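Local coordinates for putative branched-chain amino acid ABC transporter, periplasmic branched-chain amino acid-binding protein (Pseudomonas protegens Pf-5, PDB 4RU0), which probably binds a branched-chain amino acid or similar small solute in the periplasm and delivers it to an ABC transporter, at residues T185-H188 / G193-T196; W237-T242 / L287-Y292. All blocks are in the same frame, centred on the assembly; numbering follows the deposited sequence.

Interaction 1: T185-H188 / G193-T196; sequences TLYH and GRET
Thr185 and Thr196 meet loosely at the far end of this contact, where the CG2 methyl of Thr185 lies 4.4 Å from Thr196 OG1. Two residues on, Tyr187 makes the main approach. Its CG sits between the backbone N and the carbonyl carbon (chi1 66°), which brings the ring up against the Gly193 carbonyl and the Arg194 side chain. Gly193 O lies 3.4 Å from Tyr187 CB and about as near to CG and CD1, so the carbonyl oxygen abuts the root of the side chain and the near part of the ring, approaching obliquely. Further out, Tyr187 CE1 touches Arg194 CG at 3.9 Å. The arginine runs extended past the ring, with the guanidinium plane turned 82° from that of the phenol, and its NE forms a salt bridge with Asp189. Strand 182-188 leads here into the short helix 191-194, the beta-loop-alpha turn at the C-terminal ends of the parallel strands of a mixed sheet, where periplasmic binding proteins commonly place pocket residues; Tyr192, in that helix, lines the site of the bound polyether. His188 closes the turn through its backbone: Gly193 CA approaches His188 O at 3.1 Å in a CA-H...O contact with 159° at the hydrogen. The imidazole leads away from 193-196, its ND1 hydrogen-bonded to Ser190 OG and its NE2 to Asp218.

Interaction 2: W237-T242 / L287-Y292; sequences WVFLRT and LALTPY
The indole of Trp237 meets Leu287 at its edge, near the ring plane, where CZ3 of the six-membered ring lies 4.0 Å from Leu287 CD1. One face of the Phe239 ring is occupied from within its own strand by Arg241 CD, 3.6 Å above the plane and displaced toward the rim; Leu289 CD1 comes up obliquely, 4.1 Å from Phe239 CE1. The two leucines direct their side chains toward 237-242, and each reaches its aromatic partner with one methyl. Phe239 CG lies anti to the backbone N (chi1 -169°), which swings the ring toward Leu289, and the two side chains stand at about a right angle. Trp237 NE1 is hydrogen-bonded to Glu172, which pins the pyrrole side of the indole while the benzo side meets the leucine. Strand 264-266 runs between strands 237-241 and 287-290, and Ile265 touches Trp237, Leu287 and Leu289. Alternate side chains thus meet across an intervening strand on the face covered by helix 157-172, as expected in the parallel alpha/beta core of a periplasmic binding protein lobe.

From the N terminus, strand 182-188 comes first, and interaction 1 closes at once, folding the turn and helix 191-194 back on the strand's end. The chain then passes through strand 210-216 and helix 224-233 before strand 237-241 opens interaction 2, which spans 44 residues and closes at strand 287-290. The two loops therefore follow in series, neither nested nor crossed. They join because strands 182-188 and 237-241 are sheet neighbours: Leu186 O lies 2.7 Å from Arg241 N and His188 N 2.8 Å from Arg241 O, both probable hydrogen bonds. Interaction 1 thus ties helix 191-194 to strand 182-188, while interaction 2 bridges 237-241 and 287-290 across 264-266.

Interaction 1: T185-H188 / G193-T196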
ATOM      1  N   THR A 185       4.790 -19.985  -2.983  1.00 13.35           N
ATOM      2  CA  THR A 185       5.122 -18.616  -2.646  1.00 13.21           C
ATOM      3  C   THR A 185       6.638 -18.462  -2.621  1.00 15.96           C
ATOM      4  O   THR A 185       7.333 -19.090  -1.809  1.00 16.06           O
ATOM      5  CB  THR A 185       4.514 -18.187  -1.287  1.00 16.37           C
ATOM      6  OG1 THR A 185       3.087 -18.231  -1.368  1.00 14.17           O
ATOM      7  CG2 THR A 185       4.942 -16.770  -0.929  1.00 13.11           C
ATOM      8  N   LEU A 186       7.140 -17.649  -3.545  1.00 14.21           N
ATOM      9  CA  LEU A 186       8.554 -17.316  -3.623  1.00 15.19           C
ATOM     10  C   LEU A 186       8.790 -15.964  -2.951  1.00 19.03           C
ATOM     11  O   LEU A 186       8.425 -14.924  -3.503  1.00 15.70           O
ATOM     12  CB  LEU A 186       9.012 -17.276  -5.079  1.00 15.98           C
ATOM     13  CG  LEU A 186      10.522 -17.148  -5.305  1.00 17.49           C
ATOM     14  CD1 LEU A 186      11.222 -18.366  -4.744  1.00 17.79           C
ATOM     15  CD2 LEU A 186      10.830 -16.989  -6.780  1.00 30.68           C
ATOM     16  N   TYR A 187       9.379 -15.972  -1.758  1.00 15.72           N
ATOM     17  CA  TYR A 187       9.443 -14.741  -0.969  1.00 15.90           C
ATOM     18  C   TYR A 187      10.857 -14.338  -0.573  1.00 26.19           C
ATOM     19  O   TYR A 187      11.686 -15.176  -0.196  1.00 18.02           O
ATOM     20  CB  TYR A 187       8.582 -14.864   0.297  1.00 15.04           C
ATOM     21  CG  TYR A 187       9.067 -15.883   1.308  1.00 15.37           C
ATOM     22  CD1 TYR A 187       9.950 -15.520   2.324  1.00 17.28           C
ATOM     23  CD2 TYR A 187       8.644 -17.207   1.251  1.00 15.12           C
ATOM     24  CE1 TYR A 187      10.402 -16.447   3.246  1.00 24.34           C
ATOM     25  CE2 TYR A 187       9.090 -18.146   2.176  1.00 25.83           C
ATOM     26  CZ  TYR A 187       9.969 -17.759   3.168  1.00 33.02           C
ATOM     27  OH  TYR A 187      10.414 -18.676   4.090  1.00 31.96           O
ATOM     28  N   HIS A 188      11.112 -13.038  -0.676  1.00 18.00           N
ATOM     29  CA  HIS A 188      12.313 -12.417  -0.142  1.00 19.54           C
ATOM     30  C   HIS A 188      12.424 -12.789   1.323  1.00 21.34           C
ATOM     31  O   HIS A 188      11.483 -12.594   2.084  1.00 18.14           O
ATOM     32  CB  HIS A 188      12.245 -10.901  -0.327  1.00 21.75           C
ATOM     33  CG  HIS A 188      13.512 -10.183   0.017  1.00 30.01           C
ATOM     34  ND1 HIS A 188      13.703  -9.549   1.223  1.00 34.61           N
ATOM     35  CD2 HIS A 188      14.645  -9.981  -0.700  1.00 24.37           C
ATOM     36  CE1 HIS A 188      14.903  -8.993   1.243  1.00 37.94           C
ATOM     37  NE2 HIS A 188      15.495  -9.245   0.086  1.00 39.31           N
ATOM     38  N   GLY A 193       8.760 -10.700   3.520  1.00 18.54           N
ATOM     39  CA  GLY A 193       8.493 -11.932   2.796  1.00 16.76           C
ATOM     40  C   GLY A 193       7.843 -13.005   3.653  1.00 21.49           C
ATOM     41  O   GLY A 193       7.077 -13.832   3.160  1.00 18.02           O
ATOM     42  N   ARG A 194       8.147 -12.985   4.945  1.00 17.22           N
ATOM     43  CA  ARG A 194       7.631 -13.979   5.874  1.00 23.43           C
ATOM     44  C   ARG A 194       6.218 -13.659   6.381  1.00 25.59           C
ATOM     45  O   ARG A 194       5.581 -14.514   7.001  1.00 27.38           O
ATOM     46  CB  ARG A 194       8.586 -14.129   7.065  1.00 22.45           C
ATOM     47  CG  ARG A 194       9.965 -14.688   6.719  1.00 19.37           C
ATOM     48  CD  ARG A 194      10.856 -14.694   7.959  1.00 21.76           C
ATOM     49  NE  ARG A 194      12.245 -15.023   7.650  1.00 49.89           N
ATOM     50  CZ  ARG A 194      13.120 -15.491   8.539  1.00 56.42           C
ATOM     51  NH1 ARG A 194      12.752 -15.700   9.799  1.00 56.76           N
ATOM     52  NH2 ARG A 194      14.364 -15.763   8.164  1.00 52.33           N
ATOM     53  N   GLU A 195       5.729 -12.447   6.112  1.00 18.10           N
ATOM     54  CA  GLU A 195       4.444 -12.000   6.656  1.00 19.08           C
ATOM     55  C   GLU A 195       3.286 -12.880   6.221  1.00 27.32           C
ATOM     56  O   GLU A 195       2.336 -13.057   6.975  1.00 29.94           O
ATOM     57  CB  GLU A 195       4.135 -10.546   6.253  1.00 27.35           C
ATOM     58  CG  GLU A 195       4.559  -9.495   7.269  1.00 42.34           C
ATOM     59  CD  GLU A 195       4.063  -9.787   8.681  1.00 44.87           C
ATOM     60  OE1 GLU A 195       2.859  -9.597   8.959  1.00 42.26           O
ATOM     61  OE2 GLU A 195       4.888 -10.203   9.521  1.00 52.51           O
ATOM     62  N   THR A 196       3.367 -13.434   5.013  1.00 16.39           N
ATOM     63  CA  THR A 196       2.251 -14.199   4.468  1.00 15.68           C
ATOM     64  C   THR A 196       2.285 -15.671   4.872  1.00 15.29           C
ATOM     65  O   THR A 196       1.422 -16.441   4.454  1.00 17.87           O
ATOM     66  CB  THR A 196       2.197 -14.109   2.926  1.00 14.65           C
ATOM     67  OG1 THR A 196       3.504 -14.319   2.379  1.00 15.70           O
ATOM     68  CG2 THR A 196       1.669 -12.758   2.486  1.00 15.78           C
TER

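Interaction 2: W237-T242 / L287-Y292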
ATOM      1  N   TRP A 237       0.278 -22.101  -9.633  1.00 12.00           N
ATOM      2  CA  TRP A 237       0.511 -20.661  -9.515  1.00 25.99           C
ATOM      3  C   TRP A 237       1.748 -20.346  -8.678  1.00 13.49           C
ATOM      4  O   TRP A 237       2.089 -21.089  -7.755  1.00 19.42           O
ATOM      5  CB  TRP A 237      -0.708 -19.968  -8.900  1.00 12.56           C
ATOM      6  CG  TRP A 237      -1.937 -20.088  -9.739  1.00 25.44           C
ATOM      7  CD1 TRP A 237      -2.874 -21.078  -9.675  1.00 20.77           C
ATOM      8  CD2 TRP A 237      -2.366 -19.193 -10.771  1.00 14.95           C
ATOM      9  NE1 TRP A 237      -3.860 -20.858 -10.606  1.00 19.83           N
ATOM     10  CE2 TRP A 237      -3.574 -19.709 -11.294  1.00 33.04           C
ATOM     11  CE3 TRP A 237      -1.848 -18.008 -11.308  1.00 26.24           C
ATOM     12  CZ2 TRP A 237      -4.276 -19.077 -12.325  1.00 24.48           C
ATOM     13  CZ3 TRP A 237      -2.547 -17.379 -12.340  1.00 26.68           C
ATOM     14  CH2 TRP A 237      -3.748 -17.917 -12.834  1.00 31.18           C
ATOM     15  N   VAL A 238       2.417 -19.245  -9.007  1.00 12.88           N
ATOM     16  CA  VAL A 238       3.463 -18.717  -8.142  1.00 10.66           C
ATOM     17  C   VAL A 238       3.083 -17.334  -7.616  1.00 17.83           C
ATOM     18  O   VAL A 238       2.818 -16.404  -8.384  1.00 23.06           O
ATOM     19  CB  VAL A 238       4.825 -18.629  -8.861  1.00 19.42           C
ATOM     20  CG1 VAL A 238       5.840 -17.892  -7.985  1.00 10.68           C
ATOM     21  CG2 VAL A 238       5.335 -20.024  -9.201  1.00 16.12           C
ATOM     22  N   PHE A 239       3.025 -17.230  -6.295  1.00 15.71           N
ATOM     23  CA  PHE A 239       2.827 -15.972  -5.596  1.00 11.48           C
ATOM     24  C   PHE A 239       4.213 -15.352  -5.388  1.00 27.67           C
ATOM     25  O   PHE A 239       4.987 -15.816  -4.550  1.00 16.55           O
ATOM     26  CB  PHE A 239       2.110 -16.218  -4.264  1.00 11.84           C
ATOM     27  CG  PHE A 239       1.623 -14.966  -3.571  1.00 19.93           C
ATOM     28  CD1 PHE A 239       1.597 -13.740  -4.226  1.00 18.51           C
ATOM     29  CD2 PHE A 239       1.189 -15.026  -2.256  1.00 13.61           C
ATOM     30  CE1 PHE A 239       1.145 -12.592  -3.575  1.00 14.81           C
ATOM     31  CE2 PHE A 239       0.735 -13.887  -1.602  1.00 22.46           C
ATOM     32  CZ  PHE A 239       0.713 -12.664  -2.267  1.00 15.47           C
ATOM     33  N   LEU A 240       4.534 -14.322  -6.163  1.00 12.03           N
ATOM     34  CA  LEU A 240       5.881 -13.771  -6.153  1.00 20.84           C
ATOM     35  C   LEU A 240       6.008 -12.619  -5.169  1.00 17.24           C
ATOM     36  O   LEU A 240       5.543 -11.511  -5.432  1.00 16.35           O
ATOM     37  CB  LEU A 240       6.280 -13.303  -7.551  1.00 13.08           C
ATOM     38  CG  LEU A 240       7.727 -12.842  -7.667  1.00 13.82           C
ATOM     39  CD1 LEU A 240       8.661 -13.997  -7.360  1.00 13.22           C
ATOM     40  CD2 LEU A 240       8.017 -12.251  -9.040  1.00 15.11           C
ATOM     41  N   ARG A 241       6.717 -12.851  -4.081  1.00 18.53           N
ATOM     42  CA  ARG A 241       6.831 -11.869  -3.025  1.00 26.82           C
ATOM     43  C   ARG A 241       8.296 -11.578  -2.831  1.00 25.05           C
ATOM     44  O   ARG A 241       8.859 -11.741  -1.793  1.00 22.46           O
ATOM     45  CB  ARG A 241       6.199 -12.385  -1.745  1.00 14.03           C
ATOM     46  CG  ARG A 241       4.751 -12.796  -1.899  1.00 20.17           C
ATOM     47  CD  ARG A 241       4.001 -12.796  -0.587  1.00 14.58           C
ATOM     48  NE  ARG A 241       3.868 -11.441  -0.136  1.00 21.03           N
ATOM     49  CZ  ARG A 241       4.402 -10.950   0.964  1.00 16.95           C
ATOM     50  NH1 ARG A 241       4.240  -9.679   1.237  1.00 20.03           N
ATOM     51  NH2 ARG A 241       5.075 -11.712   1.777  1.00 17.78           N
ATOM     52  N   THR A 242       8.882 -11.125  -3.911  1.00 27.55           N
ATOM     53  CA  THR A 242      10.246 -10.627  -3.928  1.00 21.75           C
ATOM     54  C   THR A 242      10.218  -9.107  -3.825  1.00 30.11           C
ATOM     55  O   THR A 242       9.150  -8.497  -3.776  1.00 30.16           O
ATOM     56  CB  THR A 242      10.979 -11.040  -5.221  1.00 16.52           C
ATOM     57  OG1 THR A 242      10.151 -10.721  -6.351  1.00 23.11           O
ATOM     58  CG2 THR A 242      11.266 -12.528  -5.219  1.00 15.51           C
ATOM     59  N   LEU A 287       1.628 -11.368 -14.131  1.00 26.84           N
ATOM     60  CA  LEU A 287       0.526 -10.783 -13.370  1.00 27.02           C
ATOM     61  C   LEU A 287       1.034 -10.090 -12.103  1.00 29.03           C
ATOM     62  O   LEU A 287       2.086 -10.452 -11.564  1.00 26.11           O
ATOM     63  CB  LEU A 287      -0.498 -11.849 -12.990  1.00 25.69           C
ATOM     64  CG  LEU A 287      -1.100 -12.669 -14.132  1.00 26.32           C
ATOM     65  CD1 LEU A 287      -2.192 -13.595 -13.616  1.00 25.12           C
ATOM     66  CD2 LEU A 287      -1.631 -11.748 -15.208  1.00 31.86           C
ATOM     67  N   ALA A 288       0.281  -9.105 -11.622  1.00 27.15           N
ATOM     68  CA  ALA A 288       0.614  -8.456 -10.356  1.00 26.44           C
ATOM     69  C   ALA A 288      -0.630  -7.913  -9.668  1.00 26.91           C
ATOM     70  O   ALA A 288      -1.573  -7.479 -10.329  1.00 28.59           O
ATOM     71  CB  ALA A 288       1.622  -7.343 -10.580  1.00 27.70           C
ATOM     72  N   LEU A 289      -0.631  -7.955  -8.338  1.00 25.52           N
ATOM     73  CA  LEU A 289      -1.707  -7.366  -7.548  1.00 26.02           C
ATOM     74  C   LEU A 289      -1.432  -5.882  -7.320  1.00 27.53           C
ATOM     75  O   LEU A 289      -0.277  -5.466  -7.232  1.00 28.08           O
ATOM     76  CB  LEU A 289      -1.854  -8.092  -6.205  1.00 25.92           C
ATOM     77  CG  LEU A 289      -2.205  -9.580  -6.243  1.00 22.41           C
ATOM     78  CD1 LEU A 289      -1.944 -10.233  -4.889  1.00 26.41           C
ATOM     79  CD2 LEU A 289      -3.647  -9.782  -6.654  1.00 23.34           C
ATOM     80  N   THR A 290      -2.487  -5.084  -7.218  1.00 29.01           N
ATOM     81  CA  THR A 290      -2.324  -3.660  -6.933  1.00 30.51           C
ATOM     82  C   THR A 290      -3.547  -3.077  -6.236  1.00 31.33           C
ATOM     83  O   THR A 290      -4.681  -3.443  -6.553  1.00 33.93           O
ATOM     84  CB  THR A 290      -2.054  -2.846  -8.220  1.00 38.88           C
ATOM     85  OG1 THR A 290      -1.935  -1.455  -7.897  1.00 41.30           O
ATOM     86  CG2 THR A 290      -3.184  -3.026  -9.219  1.00 34.07           C
ATOM     87  N   PRO A 291      -3.317  -2.182  -5.264  1.00 31.53           N
ATOM     88  CA  PRO A 291      -4.402  -1.421  -4.648  1.00 43.08           C
ATOM     89  C   PRO A 291      -4.568  -0.060  -5.319  1.00 49.17           C
ATOM     90  O   PRO A 291      -5.495   0.682  -4.990  1.00 59.44           O
ATOM     91  CB  PRO A 291      -3.935  -1.273  -3.202  1.00 31.44           C
ATOM     92  CG  PRO A 291      -2.457  -1.156  -3.334  1.00 30.81           C
ATOM     93  CD  PRO A 291      -2.049  -1.993  -4.542  1.00 33.55           C
ATOM     94  N   TYR A 292      -3.654   0.265  -6.217  1.00 43.99           N
ATOM     95  CA  TYR A 292      -3.720   1.489  -6.998  1.00 50.20           C
ATOM     96  C   TYR A 292      -3.221   1.302  -8.433  1.00 52.09           C
ATOM     97  O   TYR A 292      -2.103   1.669  -8.746  1.00 55.07           O
ATOM     98  CB  TYR A 292      -2.962   2.620  -6.304  1.00 38.86           C
ATOM     99  CG  TYR A 292      -1.814   2.174  -5.435  1.00 43.58           C
ATOM    100  CD1 TYR A 292      -0.659   1.689  -5.991  1.00 41.53           C
ATOM    101  CD2 TYR A 292      -1.885   2.257  -4.059  1.00 35.74           C
ATOM    102  CE1 TYR A 292       0.394   1.293  -5.214  1.00 42.29           C
ATOM    103  CE2 TYR A 292      -0.841   1.854  -3.275  1.00 50.01           C
ATOM    104  CZ  TYR A 292       0.300   1.371  -3.861  1.00 47.67           C
ATOM    105  OH  TYR A 292       1.354   0.962  -3.098  1.00 45.35           O
TER